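Local atomic coordinates of gamma-butyrobetaine hydroxylase-like N-terminal domain-containing protein (Acidithiobacillus ferrooxidans, PDB entry 3LUU), a protein that is of unknown function but binds zinc and is related to the N-terminal domain of gamma-butyrobetaine hydroxylase. Residues L38-P43 with Q56-K61; L79-G84 with G88-E93. All coordinates share one frame; numbering follows the deposited sequence.

In the fold
Contact 1 sets the end of helix 35-40 against the loop 56-61 at the surface. Contact 2 lies buried in the hairpin of strands 76-81 and 89-91, with the two centres about 12 Å apart. The two are tied by salt bridges: Asp-83 OD2 of contact 2 takes Arg-39 NE at 2.8 Å and Lys-61 NZ at 2.9 Å, both from contact 1. Packing adds to it, with Leu-38 O 3.4 Å from Phe-90 CZ and Cys-42 close to Gly-88. Contact 1 supplies Glu-41 to the zinc site, beside His-37 and Glu-101; in contact 2 the Phe-90 side chain stays about 9 Å from the metal.

Contact 1: L38-P43 with Q56-K61; sequences LRVECP and QIVTGK. With ZN (zinc ion), chain B.
The first torsions of Arg-39 and Lys-61 set CG against CG, and a bend at each second torsion turns the outer chains so that Lys-61 CE comes over the guanidinium. In Arg-39, CG runs anti to the backbone N (chi1 -180°) before the chain turns (chi2 59°); in Lys-61, CG lies beside its own backbone N and the chain then folds again (chi2 -60°). The motif is a helix end packed against an irregular loop: helix 35-40 gives way at Glu-41, and residues 56-61, in the long connection to strand 66-72, lie alongside it. The two chains cross at a slant, Arg-39 CG 3.8 Å from Lys-61 CG. Farther out, Lys-61 CE sits over one face of the guanidinium, 3.8 Å from Arg-39 NH2. Both cationic ends turn to the carboxylate of Asp-83, which forms a salt bridge with each. This shared anion probably offsets the closeness of the two positive charges, and its grip on Arg-39 NE probably limits the rotation of the guanidinium.

The neighbouring part of the contact is apolar. Val-40 CG1 reaches the root of the lysine chain, 3.7 Å from Lys-61 CB, the two side chains sliding past one another in opposite directions. Earlier in the loop, Val-58 CG1 meets Val-40 CB at 3.9 Å. No hydrogen bond joins the segments; the contact rests on side-chain packing, and Asp-83 bridges Arg-39 and Lys-61. Within the helix end, Cys-42 N donates to Arg-39 O at 3.2 Å, and Tyr-94 is hydrogen-bonded to Glu-41 O.

Glu-41 points its CB away from the loop, and its carboxylate serves the metal. His-37 NE2 and the terminal OXT of Glu-101 also bind the zinc ion, and Glu-41 contributes OE2 at 2.0 Å.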
loop_
_atom_site.group_PDB
_atom_site.type_symbol
_atom_site.label_atom_id
_atom_site.label_comp_id
_atom_site.label_asym_id
_atom_site.label_seq_id
_atom_site.Cartn_x
_atom_site.Cartn_y
_atom_site.Cartn_z
ATOM N N LEU A 38 1.138 -2.202 -5.342
ATOM C CA LEU A 38 0.986 -2.794 -4.015
ATOM C C LEU A 38 0.788 -4.326 -4.097
ATOM O O LEU A 38 1.384 -5.108 -3.339
ATOM C CB LEU A 38 -0.186 -2.125 -3.272
ATOM C CG LEU A 38 0.013 -0.662 -2.848
ATOM C CD1 LEU A 38 -1.337 -0.033 -2.564
ATOM C CD2 LEU A 38 0.928 -0.566 -1.634
ATOM N N ARG A 39 -0.032 -4.753 -5.041
ATOM C CA ARG A 39 -0.285 -6.169 -5.203
ATOM C C ARG A 39 0.958 -6.925 -5.656
ATOM O O ARG A 39 1.260 -7.999 -5.128
ATOM C CB ARG A 39 -1.468 -6.373 -6.167
ATOM C CG ARG A 39 -1.857 -7.823 -6.432
ATOM C CD ARG A 39 -2.226 -8.559 -5.176
ATOM N NE ARG A 39 -2.382 -9.977 -5.434
ATOM C CZ ARG A 39 -1.414 -10.889 -5.344
ATOM N NH1 ARG A 39 -0.187 -10.558 -4.992
ATOM N NH2 ARG A 39 -1.679 -12.157 -5.617
ATOM N N VAL A 40 1.680 -6.403 -6.641
ATOM C CA VAL A 40 2.824 -7.167 -7.157
ATOM C C VAL A 40 3.995 -7.132 -6.187
ATOM O O VAL A 40 4.838 -8.004 -6.238
ATOM C CB VAL A 40 3.232 -6.770 -8.594
ATOM C CG1 VAL A 40 2.018 -6.901 -9.544
ATOM C CG2 VAL A 40 3.749 -5.409 -8.654
ATOM N N GLU A 41 4.045 -6.127 -5.317
ATOM C CA GLU A 41 5.026 -6.057 -4.190
ATOM C C GLU A 41 4.472 -6.521 -2.844
ATOM O O GLU A 41 5.066 -6.239 -1.822
ATOM C CB GLU A 41 5.435 -4.606 -3.943
ATOM C CG GLU A 41 5.990 -3.890 -5.121
ATOM C CD GLU A 41 7.450 -4.040 -5.201
ATOM O OE1 GLU A 41 7.908 -5.096 -4.719
ATOM O OE2 GLU A 41 8.114 -3.099 -5.712
ATOM N N CYS A 42 3.316 -7.162 -2.828
ATOM C CA CYS A 42 2.698 -7.629 -1.593
ATOM C C CYS A 42 3.660 -8.535 -0.812
ATOM O O CYS A 42 3.979 -9.609 -1.311
ATOM C CB CYS A 42 1.416 -8.386 -1.938
ATOM S SG CYS A 42 0.512 -9.008 -0.520
ATOM N N PRO A 43 4.130 -8.113 0.403
ATOM C CA PRO A 43 5.110 -8.927 1.160
ATOM C C PRO A 43 4.610 -10.357 1.350
ATOM O O PRO A 43 5.411 -11.297 1.394
ATOM C CB PRO A 43 5.223 -8.204 2.509
ATOM C CG PRO A 43 4.725 -6.867 2.272
ATOM C CD PRO A 43 3.635 -7.017 1.249
ATOM N N GLN A 56 12.206 -14.028 -11.139
ATOM C CA GLN A 56 10.851 -14.155 -11.630
ATOM C C GLN A 56 10.307 -12.817 -12.151
ATOM O O GLN A 56 10.744 -11.712 -11.753
ATOM C CB GLN A 56 9.929 -14.847 -10.594
ATOM C CG GLN A 56 9.354 -13.997 -9.423
ATOM C CD GLN A 56 10.324 -13.743 -8.246
ATOM O OE1 GLN A 56 11.541 -13.549 -8.426
ATOM N NE2 GLN A 56 9.765 -13.712 -7.031
ATOM N N ILE A 57 9.361 -12.959 -13.067
ATOM C CA ILE A 57 8.635 -11.851 -13.670
ATOM C C ILE A 57 7.252 -11.921 -13.060
ATOM O O ILE A 57 6.520 -12.886 -13.271
ATOM C CB ILE A 57 8.569 -12.003 -15.207
ATOM C CG1 ILE A 57 9.993 -12.034 -15.800
ATOM C CG2 ILE A 57 7.741 -10.868 -15.836
ATOM C CD1 ILE A 57 10.054 -12.620 -17.183
ATOM N N VAL A 58 6.915 -10.925 -12.268
ATOM C CA VAL A 58 5.654 -10.865 -11.589
ATOM C C VAL A 58 4.778 -9.907 -12.389
ATOM O O VAL A 58 5.096 -8.717 -12.508
ATOM C CB VAL A 58 5.809 -10.330 -10.158
ATOM C CG1 VAL A 58 4.437 -10.337 -9.427
ATOM C CG2 VAL A 58 6.836 -11.153 -9.402
ATOM N N THR A 59 3.679 -10.422 -12.926
ATOM C CA THR A 59 2.850 -9.669 -13.861
ATOM C C THR A 59 1.366 -10.043 -13.705
ATOM O O THR A 59 1.016 -10.841 -12.831
ATOM C CB THR A 59 3.376 -9.944 -15.313
ATOM O OG1 THR A 59 2.770 -9.018 -16.223
ATOM C CG2 THR A 59 3.067 -11.374 -15.715
ATOM N N GLY A 60 0.490 -9.439 -14.506
ATOM C CA GLY A 60 -0.935 -9.804 -14.519
ATOM C C GLY A 60 -1.856 -9.240 -13.443
ATOM O O GLY A 60 -2.961 -9.774 -13.223
ATOM N N LYS A 61 -1.448 -8.156 -12.776
ATOM C CA LYS A 61 -2.260 -7.618 -11.679
ATOM C C LYS A 61 -2.772 -6.204 -11.949
ATOM O O LYS A 61 -3.215 -5.537 -11.034
ATOM C CB LYS A 61 -1.493 -7.675 -10.351
ATOM C CG LYS A 61 -1.074 -9.084 -9.889
ATOM C CD LYS A 61 -2.305 -10.024 -9.693
ATOM C CE LYS A 61 -1.903 -11.493 -9.312
ATOM N NZ LYS A 61 -3.106 -12.442 -9.249
HETATM ZN ZN ZN B . 8.095 -1.300 -6.633
#

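Contact 2: L79-G84 with G88-E93; sequences LHFSDG and GIFTWE
In the hairpin of strands 76-81 and 89-91, one backbone hydrogen bond spans residues 79-84 and 88-93, from Leu-79 N to Gly-88 O at 3.1 Å; Phe-90 with Val-77 and Trp-92 with Tyr-75 continue the pairing. It is fairly straight, with an N-H...O angle of 159°. Next to it the Leu-79 side chain crosses Phe-90 at about a right angle. With Leu-79 CG anti to its carbonyl carbon (chi1 -57°), Leu-79 CD1 is led over one face of the Phe-90 ring in a CH-pi contact, 3.9 Å from the centroid and offset toward the rim, while Leu-79 CG comes within 3.7 Å of Phe-90 CD1. Leu-79 sits on the central strand of a three-stranded antiparallel sheet, between 66-72 and 89-91, and helix 35-40 packs on this face through Leu-38, which touches both Leu-79 and Phe-90. Phe-81 and Phe-90 approach from opposite directions, their CZ atoms 4.1 Å apart; Phe-90 CZ lies at the edge of the Phe-81 ring, near its plane. A type I turn from Phe-81 to Gly-84 follows the strand, Gly-84 N donating to Phe-81 O at 3.3 Å. At the far end of the other strand, Thr-91 OG1 N-caps helix 92-98 by accepting a hydrogen bond from Tyr-94 N.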
loop_
_atom_site.group_PDB
_atom_site.type_symbol
_atom_site.label_atom_id
_atom_site.label_comp_id
_atom_site.label_asym_id
_atom_site.label_seq_id
_atom_site.Cartn_x
_atom_site.Cartn_y
_atom_site.Cartn_z
ATOM N N LEU A 79 -3.775 -5.199 3.579
ATOM C CA LEU A 79 -4.538 -4.847 2.375
ATOM C C LEU A 79 -5.266 -6.101 1.883
ATOM O O LEU A 79 -4.680 -7.187 1.817
ATOM C CB LEU A 79 -3.647 -4.263 1.286
ATOM C CG LEU A 79 -2.809 -3.033 1.602
ATOM C CD1 LEU A 79 -2.192 -2.508 0.332
ATOM C CD2 LEU A 79 -3.635 -1.978 2.342
ATOM N N HIS A 80 -6.557 -5.971 1.611
ATOM C CA HIS A 80 -7.344 -7.045 0.997
ATOM C C HIS A 80 -7.543 -6.711 -0.476
ATOM O O HIS A 80 -8.015 -5.620 -0.815
ATOM C CB HIS A 80 -8.697 -7.204 1.681
ATOM C CG HIS A 80 -8.594 -7.562 3.121
ATOM N ND1 HIS A 80 -8.908 -8.814 3.596
ATOM C CD2 HIS A 80 -8.166 -6.849 4.185
ATOM C CE1 HIS A 80 -8.695 -8.849 4.897
ATOM N NE2 HIS A 80 -8.251 -7.670 5.280
ATOM N N PHE A 81 -7.187 -7.650 -1.332
ATOM C CA PHE A 81 -7.202 -7.442 -2.765
ATOM C C PHE A 81 -8.357 -8.190 -3.431
ATOM O O PHE A 81 -8.917 -9.149 -2.876
ATOM C CB PHE A 81 -5.869 -7.889 -3.380
ATOM C CG PHE A 81 -4.683 -7.056 -2.951
ATOM C CD1 PHE A 81 -4.403 -5.850 -3.579
ATOM C CD2 PHE A 81 -3.821 -7.507 -1.967
ATOM C CE1 PHE A 81 -3.287 -5.089 -3.205
ATOM C CE2 PHE A 81 -2.711 -6.756 -1.582
ATOM C CZ PHE A 81 -2.454 -5.538 -2.213
ATOM N N SER A 82 -8.704 -7.730 -4.628
ATOM C CA SER A 82 -9.849 -8.252 -5.362
ATOM C C SER A 82 -9.599 -9.641 -5.995
ATOM O O SER A 82 -10.543 -10.305 -6.394
ATOM C CB SER A 82 -10.288 -7.222 -6.396
ATOM O OG SER A 82 -9.308 -7.074 -7.394
ATOM N N ASP A 83 -8.341 -10.080 -6.083
ATOM C CA ASP A 83 -8.032 -11.458 -6.492
ATOM C C ASP A 83 -8.063 -12.495 -5.326
ATOM O O ASP A 83 -7.670 -13.629 -5.540
ATOM C CB ASP A 83 -6.711 -11.519 -7.284
ATOM C CG ASP A 83 -5.504 -11.047 -6.478
ATOM O OD1 ASP A 83 -5.667 -10.446 -5.400
ATOM O OD2 ASP A 83 -4.378 -11.308 -6.904
ATOM N N GLY A 84 -8.565 -12.126 -4.132
ATOM C CA GLY A 84 -8.670 -13.036 -2.935
ATOM C C GLY A 84 -7.493 -12.933 -1.946
ATOM O O GLY A 84 -7.541 -13.406 -0.786
ATOM N N GLY A 88 -0.625 -9.968 3.256
ATOM C CA GLY A 88 -0.086 -8.735 2.792
ATOM C C GLY A 88 -0.314 -7.799 3.934
ATOM O O GLY A 88 -1.324 -7.092 3.960
ATOM N N ILE A 89 0.611 -7.856 4.890
ATOM C CA ILE A 89 0.697 -6.865 5.958
ATOM C C ILE A 89 1.799 -5.945 5.466
ATOM O O ILE A 89 2.899 -6.395 5.168
ATOM C CB ILE A 89 1.059 -7.470 7.315
ATOM C CG1 ILE A 89 0.006 -8.515 7.749
ATOM C CG2 ILE A 89 1.232 -6.392 8.387
ATOM C CD1 ILE A 89 -1.372 -7.956 8.058
ATOM N N PHE A 90 1.471 -4.672 5.311
ATOM C CA PHE A 90 2.408 -3.686 4.802
ATOM C C PHE A 90 2.757 -2.761 5.948
ATOM O O PHE A 90 1.879 -2.028 6.448
ATOM C CB PHE A 90 1.779 -2.850 3.702
ATOM C CG PHE A 90 1.515 -3.594 2.415
ATOM C CD1 PHE A 90 0.502 -4.538 2.343
ATOM C CD2 PHE A 90 2.222 -3.280 1.261
ATOM C CE1 PHE A 90 0.217 -5.186 1.165
ATOM C CE2 PHE A 90 1.946 -3.956 0.077
ATOM C CZ PHE A 90 0.947 -4.905 0.044
ATOM N N THR A 91 4.023 -2.754 6.353
ATOM C CA THR A 91 4.435 -1.810 7.379
ATOM C C THR A 91 4.496 -0.416 6.747
ATOM O O THR A 91 4.649 -0.276 5.526
ATOM C CB THR A 91 5.777 -2.146 8.003
ATOM O OG1 THR A 91 6.829 -2.003 7.036
ATOM C CG2 THR A 91 5.771 -3.571 8.547
ATOM N N TRP A 92 4.356 0.606 7.583
ATOM C CA TRP A 92 4.513 1.994 7.160
ATOM C C TRP A 92 5.866 2.235 6.474
ATOM O O TRP A 92 5.924 2.863 5.421
ATOM C CB TRP A 92 4.342 2.939 8.348
ATOM C CG TRP A 92 3.035 2.775 9.067
ATOM C CD1 TRP A 92 2.862 2.628 10.413
ATOM C CD2 TRP A 92 1.727 2.739 8.490
ATOM N NE1 TRP A 92 1.528 2.507 10.709
ATOM C CE2 TRP A 92 0.806 2.568 9.551
ATOM C CE3 TRP A 92 1.233 2.864 7.186
ATOM C CZ2 TRP A 92 -0.575 2.500 9.345
ATOM C CZ3 TRP A 92 -0.147 2.802 6.984
ATOM C CH2 TRP A 92 -1.027 2.615 8.062
ATOM N N GLU A 93 6.927 1.681 7.046
ATOM C CA GLU A 93 8.262 1.775 6.492
ATOM C C GLU A 93 8.307 1.187 5.075
ATOM O O GLU A 93 8.838 1.797 4.153
ATOM C CB GLU A 93 9.290 1.096 7.429
ATOM C CG GLU A 93 10.634 1.767 7.493
#